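Local coordinates for protein DNA ligase (Archaeoglobus fulgidus, PDB 3GDE) that probably seals nicks in double-stranded DNA during replication, recombination and repair, joining 3'-hydroxyl and 5'-phosphate ends at the expense of ATP, at residues 71-76 against 99-104; 144-149 against 156-161; 424-429 against 546-551; 449-454 against 501-506. All blocks are in the same frame, centred on the assembly; numbering follows the deposited sequence.

Contact 1: residues 71-76 against 99-104; sequences EALENV and EQLIKK
Leu-73 lays its CB against the CD1 methyl of Leu-101, 4.0 Å away, where helices 66-77 and 94-108 run side by side. The two short helical segments are nearly parallel, at 15° with axes 10.4 Å apart, so that the gap is bridged by branched side chains and not by backbone. Leu-101 points its CB toward the other helix. Leu-73 leaves its helix obliquely, and with CG anti to the carbonyl carbon (chi1 -73°) its branched end swings over to the other helix, where CD2 lies 4.3 Å from CD1 of Ile-102. That same Ile-102 methyl also meets CG2 of Val-76 at 4.2 Å, the two side chains meeting at a slant. One delta methyl thus serves residues a helical turn apart on helix 66-77. The intervening helix 81-91 covers the leucines, with Ile-84 against Leu-73 and Met-87 against Leu-101, while Tyr-147 lies on Val-76 and Pro-152 on Ile-102. At one end of the interface Lys-104 NZ donates to the backbone oxygen of Ser-77, a polar tie beyond the apolar row. All of this belongs to the helical N-terminal region, which in ATP-dependent ligases of this kind forms the DNA-binding domain. Only carbon atoms meet between the two segments, which implies that shape and exclusion of water, without any directional bond, hold this pair of turns together.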
loop_
_atom_site.group_PDB
_atom_site.type_symbol
_atom_site.label_atom_id
_atom_site.label_comp_id
_atom_site.label_asym_id
_atom_site.label_seq_id
_atom_site.Cartn_x
_atom_site.Cartn_y
_atom_site.Cartn_z
ATOM N N GLU A 71 -1.625 23.979 12.467
ATOM C CA GLU A 71 -1.128 24.623 13.679
ATOM C C GLU A 71 0.321 25.110 13.546
ATOM O O GLU A 71 0.643 26.214 14.001
ATOM C CB GLU A 71 -1.247 23.688 14.882
ATOM C CG GLU A 71 -2.620 23.039 15.069
ATOM C CD GLU A 71 -3.598 23.909 15.844
ATOM O OE1 GLU A 71 -4.098 24.913 15.285
ATOM O OE2 GLU A 71 -3.886 23.573 17.012
ATOM N N ALA A 72 1.184 24.298 12.927
ATOM C CA ALA A 72 2.581 24.681 12.703
ATOM C C ALA A 72 2.675 25.873 11.761
ATOM O O ALA A 72 3.442 26.803 12.000
ATOM C CB ALA A 72 3.397 23.505 12.170
ATOM N N LEU A 73 1.886 25.844 10.697
ATOM C CA LEU A 73 1.827 26.939 9.736
ATOM C C LEU A 73 1.271 28.224 10.362
ATOM O O LEU A 73 1.729 29.319 10.040
ATOM C CB LEU A 73 1.037 26.516 8.483
ATOM C CG LEU A 73 1.754 25.533 7.537
ATOM C CD1 LEU A 73 0.817 24.928 6.495
ATOM C CD2 LEU A 73 2.949 26.175 6.849
ATOM N N GLU A 74 0.295 28.074 11.258
ATOM C CA GLU A 74 -0.206 29.155 12.099
ATOM C C GLU A 74 0.938 29.782 12.898
ATOM O O GLU A 74 1.109 31.007 12.904
ATOM C CB GLU A 74 -1.181 28.594 13.123
ATOM C CG GLU A 74 -2.638 28.562 12.776
ATOM C CD GLU A 74 -3.473 28.812 14.025
ATOM O OE1 GLU A 74 -3.612 29.990 14.405
ATOM O OE2 GLU A 74 -3.951 27.833 14.648
ATOM N N ASN A 75 1.691 28.931 13.599
ATOM C CA ASN A 75 2.791 29.387 14.447
ATOM C C ASN A 75 3.823 30.213 13.700
ATOM O O ASN A 75 4.226 31.267 14.182
ATOM C CB ASN A 75 3.501 28.218 15.135
ATOM C CG ASN A 75 2.657 27.555 16.201
ATOM O OD1 ASN A 75 2.876 26.386 16.539
ATOM N ND2 ASN A 75 1.685 28.284 16.736
ATOM N N VAL A 76 4.233 29.743 12.522
ATOM C CA VAL A 76 5.334 30.372 11.801
ATOM C C VAL A 76 4.924 31.637 11.052
ATOM O O VAL A 76 5.706 32.588 10.969
ATOM C CB VAL A 76 6.083 29.377 10.857
ATOM C CG1 VAL A 76 6.716 28.263 11.663
ATOM C CG2 VAL A 76 5.153 28.789 9.783
ATOM N N GLU A 99 4.383 27.187 0.928
ATOM C CA GLU A 99 5.294 27.996 0.128
ATOM C C GLU A 99 4.962 29.496 0.184
ATOM O O GLU A 99 5.847 30.334 0.339
ATOM C CB GLU A 99 5.299 27.515 -1.320
ATOM C CG GLU A 99 6.292 28.251 -2.222
ATOM C CD GLU A 99 6.049 28.011 -3.708
ATOM O OE1 GLU A 99 5.073 27.314 -4.073
ATOM O OE2 GLU A 99 6.834 28.530 -4.520
ATOM N N GLN A 100 3.676 29.809 0.074
ATOM C CA GLN A 100 3.195 31.178 0.091
ATOM C C GLN A 100 3.350 31.827 1.460
ATOM O O GLN A 100 3.785 32.973 1.555
ATOM C CB GLN A 100 1.733 31.235 -0.382
ATOM C CG GLN A 100 1.417 32.459 -1.222
ATOM C CD GLN A 100 2.490 32.747 -2.271
ATOM O OE1 GLN A 100 2.847 31.884 -3.085
ATOM N NE2 GLN A 100 3.014 33.967 -2.248
ATOM N N LEU A 101 3.011 31.097 2.516
ATOM C CA LEU A 101 3.174 31.623 3.877
ATOM C C LEU A 101 4.636 31.909 4.246
ATOM O O LEU A 101 4.929 32.919 4.867
ATOM C CB LEU A 101 2.537 30.691 4.914
ATOM C CG LEU A 101 1.016 30.495 4.839
ATOM C CD1 LEU A 101 0.562 29.529 5.913
ATOM C CD2 LEU A 101 0.264 31.847 4.950
ATOM N N ILE A 102 5.548 31.018 3.868
ATOM C CA ILE A 102 6.965 31.215 4.160
ATOM C C ILE A 102 7.576 32.328 3.290
ATOM O O ILE A 102 8.412 33.097 3.762
ATOM C CB ILE A 102 7.768 29.881 4.094
ATOM C CG1 ILE A 102 7.709 29.145 5.440
ATOM C CG2 ILE A 102 9.241 30.139 3.780
ATOM C CD1 ILE A 102 6.401 28.499 5.789
ATOM N N LYS A 103 7.125 32.429 2.042
ATOM C CA LYS A 103 7.539 33.507 1.152
ATOM C C LYS A 103 7.217 34.867 1.767
ATOM O O LYS A 103 8.060 35.760 1.782
ATOM C CB LYS A 103 6.878 33.368 -0.220
ATOM C CG LYS A 103 7.403 34.345 -1.261
ATOM C CD LYS A 103 6.615 34.244 -2.551
ATOM C CE LYS A 103 6.799 35.488 -3.423
ATOM N NZ LYS A 103 5.879 35.496 -4.603
ATOM N N LYS A 104 5.998 35.000 2.282
ATOM C CA LYS A 104 5.541 36.200 2.980
ATOM C C LYS A 104 6.319 36.447 4.282
ATOM O O LYS A 104 6.653 37.588 4.597
ATOM C CB LYS A 104 4.029 36.092 3.233
ATOM C CG LYS A 104 3.489 36.779 4.489
ATOM C CD LYS A 104 2.433 35.894 5.184
ATOM C CE LYS A 104 3.052 34.984 6.260
ATOM N NZ LYS A 104 3.435 35.735 7.516
#

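Contact 2: residues 144-149 against 156-161; sequences TGLYGL and RYLTRL
From its CB, Tyr-147 carries its ring out toward Thr-159, the first torsion setting CG anti to the carbonyl carbon (chi1 -80°). Leu-69 and Val-76 of helix 66-77 touch this side chain. Farther out, CE2 and CZ each lie 3.4 Å from Thr-159 OG1, which sits at the ring edge, in its plane. At the tip, OH donates its proton to the same OG1; the modelled separation of 2.5 Å is very short for such a bond, and its exact length is doubtful. OH also lies 3.6 Å from Thr-159 CB, the two side chains crossing at about a right angle. Helices 135-149 and 152-162, which follow one another through a tight connection in the all-helical N-terminal region, are thereby joined at a buried hydroxyl pair. Thr-159 OG1 is itself bonded to the backbone oxygen of Ala-155, one turn earlier in its own helix, so it is used both as acceptor and as donor. A phenylalanine here would probably leave the buried Thr-159 hydroxyl without its donor and open a small gap beside its CB. Next to the hydroxyls the leucines pack loosely, Leu-146 CG standing 4.5 Å from Leu-158 CD2, yet they bury about as much surface as the hydroxyl pair, each directing its CB toward the other helix. Elsewhere on helix 152-162, Arg-156 pairs with Glu-99, and Arg-160 with Glu-17 and Asp-93.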
loop_
_atom_site.group_PDB
_atom_site.type_symbol
_atom_site.label_atom_id
_atom_site.label_comp_id
_atom_site.label_asym_id
_atom_site.label_seq_id
_atom_site.Cartn_x
_atom_site.Cartn_y
_atom_site.Cartn_z
ATOM N N THR A 144 7.013 23.164 13.434
ATOM C CA THR A 144 7.165 24.628 13.521
ATOM C C THR A 144 8.627 25.078 13.423
ATOM O O THR A 144 8.931 26.085 12.779
ATOM C CB THR A 144 6.565 25.165 14.850
ATOM O OG1 THR A 144 5.155 24.933 14.868
ATOM C CG2 THR A 144 6.830 26.675 15.049
ATOM N N GLY A 145 9.523 24.330 14.064
ATOM C CA GLY A 145 10.940 24.603 13.983
ATOM C C GLY A 145 11.477 24.385 12.585
ATOM O O GLY A 145 12.369 25.113 12.139
ATOM N N LEU A 146 10.927 23.387 11.893
ATOM C CA LEU A 146 11.356 23.041 10.547
ATOM C C LEU A 146 10.874 24.090 9.531
ATOM O O LEU A 146 11.640 24.535 8.666
ATOM C CB LEU A 146 10.829 21.648 10.192
ATOM C CG LEU A 146 11.707 20.640 9.454
ATOM C CD1 LEU A 146 13.061 20.414 10.161
ATOM C CD2 LEU A 146 10.947 19.324 9.303
ATOM N N TYR A 147 9.612 24.498 9.653
ATOM C CA TYR A 147 9.049 25.543 8.789
ATOM C C TYR A 147 9.714 26.903 8.995
ATOM O O TYR A 147 9.783 27.700 8.065
ATOM C CB TYR A 147 7.538 25.689 9.011
ATOM C CG TYR A 147 6.674 24.670 8.316
ATOM C CD1 TYR A 147 5.755 23.911 9.036
ATOM C CD2 TYR A 147 6.755 24.472 6.931
ATOM C CE1 TYR A 147 4.927 22.963 8.395
ATOM C CE2 TYR A 147 5.947 23.532 6.281
ATOM C CZ TYR A 147 5.035 22.788 7.021
ATOM O OH TYR A 147 4.223 21.864 6.397
ATOM N N GLY A 148 10.177 27.172 10.215
ATOM C CA GLY A 148 10.936 28.389 10.513
ATOM C C GLY A 148 12.300 28.465 9.836
ATOM O O GLY A 148 12.827 29.552 9.632
ATOM N N LEU A 149 12.868 27.317 9.483
ATOM C CA LEU A 149 14.199 27.248 8.855
ATOM C C LEU A 149 14.171 26.993 7.341
ATOM O O LEU A 149 15.196 27.137 6.664
ATOM C CB LEU A 149 15.033 26.156 9.526
ATOM C CG LEU A 149 15.945 26.375 10.738
ATOM C CD1 LEU A 149 15.846 27.736 11.390
ATOM C CD2 LEU A 149 15.683 25.268 11.743
ATOM N N ARG A 156 7.064 23.719 0.686
ATOM C CA ARG A 156 6.161 23.077 -0.260
ATOM C C ARG A 156 6.294 21.559 -0.278
ATOM O O ARG A 156 5.309 20.861 -0.059
ATOM C CB ARG A 156 6.400 23.649 -1.647
ATOM C CG ARG A 156 5.611 23.002 -2.765
ATOM C CD ARG A 156 5.428 24.047 -3.823
ATOM N NE ARG A 156 5.733 23.554 -5.145
ATOM C CZ ARG A 156 5.983 24.338 -6.182
ATOM N NH1 ARG A 156 5.964 25.653 -6.046
ATOM N NH2 ARG A 156 6.255 23.801 -7.360
ATOM N N TYR A 157 7.504 21.051 -0.533
ATOM C CA TYR A 157 7.728 19.595 -0.615
ATOM C C TYR A 157 7.827 18.883 0.731
ATOM O O TYR A 157 7.602 17.691 0.805
ATOM C CB TYR A 157 8.892 19.254 -1.546
ATOM C CG TYR A 157 8.568 19.651 -2.962
ATOM C CD1 TYR A 157 7.642 18.924 -3.708
ATOM C CD2 TYR A 157 9.146 20.787 -3.544
ATOM C CE1 TYR A 157 7.311 19.298 -4.998
ATOM C CE2 TYR A 157 8.820 21.176 -4.834
ATOM C CZ TYR A 157 7.903 20.424 -5.554
ATOM O OH TYR A 157 7.562 20.788 -6.833
ATOM N N LEU A 158 8.155 19.612 1.792
ATOM C CA LEU A 158 8.076 19.059 3.147
ATOM C C LEU A 158 6.626 18.726 3.458
ATOM O O LEU A 158 6.312 17.658 3.995
ATOM C CB LEU A 158 8.596 20.068 4.181
ATOM C CG LEU A 158 9.879 19.825 4.992
ATOM C CD1 LEU A 158 10.725 18.660 4.503
ATOM C CD2 LEU A 158 10.731 21.104 5.123
ATOM N N THR A 159 5.750 19.657 3.110
ATOM C CA THR A 159 4.324 19.527 3.350
ATOM C C THR A 159 3.756 18.385 2.504
ATOM O O THR A 159 3.038 17.525 3.019
ATOM C CB THR A 159 3.608 20.869 3.045
ATOM O OG1 THR A 159 4.126 21.888 3.915
ATOM C CG2 THR A 159 2.088 20.764 3.231
ATOM N N ARG A 160 4.110 18.362 1.221
ATOM C CA ARG A 160 3.625 17.334 0.299
ATOM C C ARG A 160 4.137 15.947 0.676
ATOM O O ARG A 160 3.432 14.952 0.501
ATOM C CB ARG A 160 3.998 17.679 -1.140
ATOM C CG ARG A 160 3.189 18.841 -1.697
ATOM C CD ARG A 160 3.298 18.925 -3.195
ATOM N NE ARG A 160 2.756 20.171 -3.729
ATOM C CZ ARG A 160 2.934 20.562 -4.989
ATOM N NH1 ARG A 160 3.638 19.809 -5.820
ATOM N NH2 ARG A 160 2.429 21.708 -5.419
ATOM N N LEU A 161 5.353 15.904 1.214
ATOM C CA LEU A 161 5.982 14.669 1.672
ATOM C C LEU A 161 5.225 14.084 2.865
ATOM O O LEU A 161 4.856 12.911 2.840
ATOM C CB LEU A 161 7.468 14.915 1.999
ATOM C CG LEU A 161 8.380 13.802 2.526
ATOM C CD1 LEU A 161 8.294 12.525 1.687
ATOM C CD2 LEU A 161 9.831 14.304 2.593
#

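Contact 3: residues 424-429 against 546-551; sequences IMETLD and ENLYKL
Glu-426 OE2 is held in a salt bridge by Arg-544, a residue of the same helix 542-550 whose Leu-548 packs against the glutamate's own methylene. OE1 has a long, weak ion pair with Lys-422, and a phosphate ion, probably from the crystallisation liquor, lies about 3 Å from the side chain at nearest atoms. The chain is bent at its second torsion (chi2 -56°), which turns the carboxylate back from the line of CB and CG and leaves CG to touch CD2 of Leu-548 at 3.9 Å, the two side chains crossing roughly at right angles. The other branch of that leucine, CD1, meets CD2 of Leu-428 at 3.7 Å; the two leucines lie alongside, running opposite ways. Leu-548 therefore straddles two residues spaced by one, both facing the helix, while the intervening Thr-427 turns the other way. Segment 424-429 leads from strand 419-422 of the nucleotide-binding part into strand 428-437 of the OB fold, so the C-terminal helix packs across that connection. Lys-420, predicted to bind ATP, has its side chain about 4 Å from that of Glu-426 at nearest atoms. The glutamate is thus two-faced: its methylene joins a buried leucine pair, while Arg-544 would probably stabilise the negative charge of its carboxylate; the nearby phosphate would probably oppose this, leaving the net effect open.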
loop_
_atom_site.group_PDB
_atom_site.type_symbol
_atom_site.label_atom_id
_atom_site.label_comp_id
_atom_site.label_asym_id
_atom_site.label_seq_id
_atom_site.Cartn_x
_atom_site.Cartn_y
_atom_site.Cartn_z
ATOM N N ILE A 424 -18.298 -15.849 -6.486
ATOM C CA ILE A 424 -18.590 -14.411 -6.455
ATOM C C ILE A 424 -17.648 -13.579 -7.331
ATOM O O ILE A 424 -16.523 -13.993 -7.642
ATOM C CB ILE A 424 -18.589 -13.865 -5.013
ATOM C CG1 ILE A 424 -17.166 -13.878 -4.426
ATOM C CG2 ILE A 424 -19.578 -14.650 -4.170
ATOM C CD1 ILE A 424 -17.023 -13.155 -3.087
ATOM N N MET A 425 -18.095 -12.395 -7.724
ATOM C CA MET A 425 -17.206 -11.508 -8.464
ATOM C C MET A 425 -16.256 -10.670 -7.584
ATOM O O MET A 425 -16.345 -10.677 -6.354
ATOM C CB MET A 425 -17.968 -10.665 -9.498
ATOM C CG MET A 425 -19.210 -9.973 -9.034
ATOM S SD MET A 425 -20.104 -9.232 -10.442
ATOM C CE MET A 425 -18.827 -8.280 -11.282
ATOM N N GLU A 426 -15.310 -9.994 -8.228
ATOM C CA GLU A 426 -14.315 -9.196 -7.521
ATOM C C GLU A 426 -14.926 -7.907 -7.020
ATOM O O GLU A 426 -15.857 -7.387 -7.630
ATOM C CB GLU A 426 -13.130 -8.866 -8.436
ATOM C CG GLU A 426 -12.337 -10.075 -8.893
ATOM C CD GLU A 426 -11.819 -10.888 -7.740
ATOM O OE1 GLU A 426 -12.328 -12.004 -7.544
ATOM O OE2 GLU A 426 -10.920 -10.405 -7.015
ATOM N N THR A 427 -14.423 -7.421 -5.889
ATOM C CA THR A 427 -14.626 -6.032 -5.517
ATOM C C THR A 427 -13.331 -5.307 -5.834
ATOM O O THR A 427 -12.297 -5.943 -6.088
ATOM C CB THR A 427 -15.026 -5.829 -4.040
ATOM O OG1 THR A 427 -14.005 -6.341 -3.166
ATOM C CG2 THR A 427 -16.365 -6.492 -3.744
ATOM N N LEU A 428 -13.394 -3.980 -5.856
ATOM C CA LEU A 428 -12.218 -3.166 -6.130
ATOM C C LEU A 428 -11.971 -2.243 -4.974
ATOM O O LEU A 428 -12.905 -1.823 -4.292
ATOM C CB LEU A 428 -12.410 -2.342 -7.404
ATOM C CG LEU A 428 -12.360 -3.109 -8.727
ATOM C CD1 LEU A 428 -13.040 -2.290 -9.820
ATOM C CD2 LEU A 428 -10.919 -3.477 -9.090
ATOM N N ASP A 429 -10.710 -1.928 -4.732
ATOM C CA ASP A 429 -10.433 -0.873 -3.801
ATOM C C ASP A 429 -9.879 0.355 -4.522
ATOM O O ASP A 429 -8.894 0.276 -5.264
ATOM C CB ASP A 429 -9.606 -1.382 -2.635
ATOM C CG ASP A 429 -10.492 -1.907 -1.488
ATOM O OD1 ASP A 429 -10.721 -3.142 -1.363
ATOM O OD2 ASP A 429 -10.989 -1.045 -0.721
ATOM N N GLU A 546 -8.275 -3.073 -16.336
ATOM C CA GLU A 546 -8.154 -3.558 -17.714
ATOM C C GLU A 546 -8.341 -5.070 -17.821
ATOM O O GLU A 546 -9.117 -5.537 -18.650
ATOM C CB GLU A 546 -6.794 -3.165 -18.305
ATOM C CG GLU A 546 -6.717 -1.716 -18.751
ATOM C CD GLU A 546 -5.278 -1.190 -18.922
ATOM O OE1 GLU A 546 -4.302 -1.933 -18.653
ATOM O OE2 GLU A 546 -5.140 -0.010 -19.320
ATOM N N ASN A 547 -7.615 -5.822 -16.996
ATOM C CA ASN A 547 -7.718 -7.283 -16.970
ATOM C C ASN A 547 -9.110 -7.748 -16.544
ATOM O O ASN A 547 -9.663 -8.676 -17.135
ATOM C CB ASN A 547 -6.655 -7.905 -16.046
ATOM C CG ASN A 547 -5.225 -7.746 -16.580
ATOM O OD1 ASN A 547 -4.998 -7.583 -17.782
ATOM N ND2 ASN A 547 -4.256 -7.794 -15.673
ATOM N N LEU A 548 -9.675 -7.098 -15.532
ATOM C CA LEU A 548 -11.027 -7.441 -15.088
ATOM C C LEU A 548 -12.079 -7.137 -16.155
ATOM O O LEU A 548 -13.035 -7.900 -16.316
ATOM C CB LEU A 548 -11.370 -6.786 -13.748
ATOM C CG LEU A 548 -10.560 -7.278 -12.529
ATOM C CD1 LEU A 548 -10.866 -6.444 -11.288
ATOM C CD2 LEU A 548 -10.773 -8.760 -12.243
ATOM N N TYR A 549 -11.879 -6.043 -16.896
ATOM C CA TYR A 549 -12.731 -5.711 -18.044
ATOM C C TYR A 549 -12.679 -6.788 -19.135
ATOM O O TYR A 549 -13.712 -7.305 -19.540
ATOM C CB TYR A 549 -12.362 -4.345 -18.637
ATOM C CG TYR A 549 -13.091 -4.049 -19.926
ATOM C CD1 TYR A 549 -14.357 -3.470 -19.912
ATOM C CD2 TYR A 549 -12.524 -4.368 -21.161
ATOM C CE1 TYR A 549 -15.044 -3.209 -21.089
ATOM C CE2 TYR A 549 -13.200 -4.109 -22.350
ATOM C CZ TYR A 549 -14.460 -3.533 -22.303
ATOM O OH TYR A 549 -15.132 -3.270 -23.470
ATOM N N LYS A 550 -11.471 -7.112 -19.594
ATOM C CA LYS A 550 -11.245 -8.115 -20.647
ATOM C C LYS A 550 -11.839 -9.477 -20.312
ATOM O O LYS A 550 -12.186 -10.246 -21.208
ATOM C CB LYS A 550 -9.743 -8.276 -20.935
ATOM C CG LYS A 550 -9.187 -7.237 -21.900
ATOM C CD LYS A 550 -7.811 -7.618 -22.448
ATOM C CE LYS A 550 -6.673 -6.965 -21.670
ATOM N NZ LYS A 550 -5.423 -6.821 -22.499
ATOM N N LEU A 551 -11.946 -9.748 -19.015
ATOM C CA LEU A 551 -12.381 -11.034 -18.499
ATOM C C LEU A 551 -13.905 -11.170 -18.461
ATOM O O LEU A 551 -14.429 -12.260 -18.239
ATOM C CB LEU A 551 -11.787 -11.244 -17.106
ATOM C CG LEU A 551 -11.808 -12.645 -16.507
ATOM C CD1 LEU A 551 -10.672 -13.493 -17.057
ATOM C CD2 LEU A 551 -11.729 -12.529 -15.007
#

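Contact 4: residues 449-454 against 501-506; sequences FELACL and YVFEVA
Strand 449-454 and strand 502-506 cross almost perpendicularly, at 93°, with their axes 8.6 Å apart and Leu-451 and Phe-503 as the nearest pair of backbones. At that spacing the strands are layered and not paired, and alternate side chains fill the gap. Phe-503 points the edge of its ring at the face of Phe-449 in a T-shaped stack, the planes at 77° and the centroids 5.3 Å apart. Its CE2 lies 3.7 Å from Phe-449 CG, over the rim of the ring rather than its middle. The small second torsion of Phe-503 (chi2 -7°) sets the ring in this edge-on attitude. Leu-451 fills the corner: CD2 comes 4.0 Å from Phe-503 CD2, and CD1 reaches tip to tip toward Val-505, 3.6 Å from its CG2. Phe-471 and Phe-527 extend the aromatic cluster, and Val-432 of strand 428-437 touches Phe-503. That strand pairs antiparallel with both 446-454 and 502-506, curling the sheet back on itself. This orthogonal packing inside a curled, highly bent sheet is consistent with the OB-fold barrel that forms the C-terminal domain of ATP-dependent DNA ligases.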
loop_
_atom_site.group_PDB
_atom_site.type_symbol
_atom_site.label_atom_id
_atom_site.label_comp_id
_atom_site.label_asym_id
_atom_site.label_seq_id
_atom_site.Cartn_x
_atom_site.Cartn_y
_atom_site.Cartn_z
ATOM N N PHE A 449 -19.441 9.998 -3.957
ATOM C CA PHE A 449 -17.961 9.918 -3.894
ATOM C C PHE A 449 -17.324 9.525 -5.221
ATOM O O PHE A 449 -17.729 8.556 -5.847
ATOM C CB PHE A 449 -17.504 8.943 -2.793
ATOM C CG PHE A 449 -18.105 9.224 -1.448
ATOM C CD1 PHE A 449 -19.308 8.624 -1.068
ATOM C CD2 PHE A 449 -17.486 10.099 -0.559
ATOM C CE1 PHE A 449 -19.879 8.888 0.185
ATOM C CE2 PHE A 449 -18.056 10.372 0.699
ATOM C CZ PHE A 449 -19.249 9.767 1.070
ATOM N N GLU A 450 -16.325 10.291 -5.642
ATOM C CA GLU A 450 -15.581 10.025 -6.882
ATOM C C GLU A 450 -14.463 9.036 -6.595
ATOM O O GLU A 450 -13.759 9.169 -5.583
ATOM C CB GLU A 450 -14.985 11.317 -7.436
ATOM C CG GLU A 450 -16.006 12.358 -7.824
ATOM C CD GLU A 450 -16.882 11.896 -8.972
ATOM O OE1 GLU A 450 -18.122 11.901 -8.821
ATOM O OE2 GLU A 450 -16.326 11.512 -10.022
ATOM N N LEU A 451 -14.297 8.058 -7.485
ATOM C CA LEU A 451 -13.401 6.922 -7.228
ATOM C C LEU A 451 -12.344 6.771 -8.305
ATOM O O LEU A 451 -12.632 6.916 -9.496
ATOM C CB LEU A 451 -14.192 5.614 -7.101
ATOM C CG LEU A 451 -15.371 5.534 -6.125
ATOM C CD1 LEU A 451 -16.169 4.271 -6.407
ATOM C CD2 LEU A 451 -14.936 5.593 -4.669
ATOM N N ALA A 452 -11.117 6.470 -7.887
ATOM C CA ALA A 452 -10.006 6.391 -8.827
ATOM C C ALA A 452 -9.126 5.185 -8.582
ATOM O O ALA A 452 -8.914 4.781 -7.439
ATOM C CB ALA A 452 -9.174 7.677 -8.789
ATOM N N CYS A 453 -8.634 4.608 -9.671
ATOM C CA CYS A 453 -7.629 3.563 -9.607
ATOM C C CYS A 453 -6.230 4.190 -9.790
ATOM O O CYS A 453 -6.111 5.359 -10.138
ATOM C CB CYS A 453 -7.909 2.480 -10.660
ATOM S SG CYS A 453 -7.597 2.952 -12.368
ATOM N N LEU A 454 -5.187 3.398 -9.564
ATOM C CA LEU A 454 -3.815 3.875 -9.590
ATOM C C LEU A 454 -3.042 3.496 -10.865
ATOM O O LEU A 454 -3.121 2.367 -11.346
ATOM C CB LEU A 454 -3.082 3.362 -8.346
ATOM C CG LEU A 454 -1.583 3.665 -8.212
ATOM C CD1 LEU A 454 -1.340 5.097 -7.708
ATOM C CD2 LEU A 454 -0.917 2.617 -7.304
ATOM N N TYR A 501 -8.065 8.177 1.474
ATOM C CA TYR A 501 -8.906 7.061 1.890
ATOM C C TYR A 501 -9.269 6.154 0.728
ATOM O O TYR A 501 -9.421 6.604 -0.409
ATOM C CB TYR A 501 -10.138 7.576 2.641
ATOM C CG TYR A 501 -9.776 8.279 3.936
ATOM C CD1 TYR A 501 -9.989 9.653 4.092
ATOM C CD2 TYR A 501 -9.184 7.576 4.991
ATOM C CE1 TYR A 501 -9.642 10.308 5.266
ATOM C CE2 TYR A 501 -8.829 8.216 6.181
ATOM C CZ TYR A 501 -9.061 9.586 6.313
ATOM O OH TYR A 501 -8.722 10.234 7.498
ATOM N N VAL A 502 -9.372 4.866 1.024
ATOM C CA VAL A 502 -9.684 3.860 0.018
ATOM C C VAL A 502 -11.003 3.164 0.394
ATOM O O VAL A 502 -11.177 2.732 1.536
ATOM C CB VAL A 502 -8.508 2.827 -0.107
ATOM C CG1 VAL A 502 -8.909 1.609 -0.933
ATOM C CG2 VAL A 502 -7.257 3.508 -0.691
ATOM N N PHE A 503 -11.931 3.078 -0.560
ATOM C CA PHE A 503 -13.189 2.345 -0.354
ATOM C C PHE A 503 -13.107 0.983 -1.025
ATOM O O PHE A 503 -12.551 0.871 -2.115
ATOM C CB PHE A 503 -14.382 3.071 -0.996
ATOM C CG PHE A 503 -14.839 4.307 -0.274
ATOM C CD1 PHE A 503 -14.320 4.664 0.967
ATOM C CD2 PHE A 503 -15.828 5.115 -0.846
ATOM C CE1 PHE A 503 -14.755 5.803 1.620
ATOM C CE2 PHE A 503 -16.282 6.258 -0.196
ATOM C CZ PHE A 503 -15.743 6.608 1.038
ATOM N N GLU A 504 -13.662 -0.046 -0.390
ATOM C CA GLU A 504 -13.990 -1.282 -1.108
ATOM C C GLU A 504 -15.325 -1.092 -1.846
ATOM O O GLU A 504 -16.345 -0.747 -1.234
ATOM C CB GLU A 504 -14.054 -2.492 -0.177
ATOM C CG GLU A 504 -14.285 -3.816 -0.939
ATOM C CD GLU A 504 -14.314 -5.044 -0.057
ATOM O OE1 GLU A 504 -13.918 -4.957 1.132
ATOM O OE2 GLU A 504 -14.720 -6.122 -0.568
ATOM N N VAL A 505 -15.298 -1.324 -3.156
ATOM C CA VAL A 505 -16.413 -1.033 -4.047
ATOM C C VAL A 505 -16.792 -2.281 -4.856
ATOM O O VAL A 505 -15.928 -2.910 -5.485
ATOM C CB VAL A 505 -16.056 0.116 -5.027
ATOM C CG1 VAL A 505 -17.214 0.430 -5.962
ATOM C CG2 VAL A 505 -15.645 1.369 -4.267
ATOM N N ALA A 506 -18.082 -2.627 -4.825
ATOM C CA ALA A 506 -18.636 -3.653 -5.701
ATOM C C ALA A 506 -19.231 -2.994 -6.946
ATOM O O ALA A 506 -19.523 -1.801 -6.952
ATOM C CB ALA A 506 -19.698 -4.468 -4.965
#

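How the contacts relate
Contacts 1 and 2 form one cluster in the N-terminal helical region, their centres 9 Å apart: Glu-99 OE1 meets Arg-156 NH1 at 2.7 Å in a salt bridge, and Asn-75 OD1 probably bonds to Thr-144 OG1. Contacts 3 and 4 form a second cluster, 14 Å between centres, joined through strand 428-437, where Leu-428 O probably accepts from Val-505 N. Contact 4 is nested in the chain loop that contact 3 closes. Between clusters nothing touches; contacts 2 and 4 come nearest, about 13 Å at nearest atoms, while contacts 1 and 3 lie 45 Å apart between centres. Contact 3 alone of the four borders predicted ATP-binding residues, Lys-420 and Arg-414.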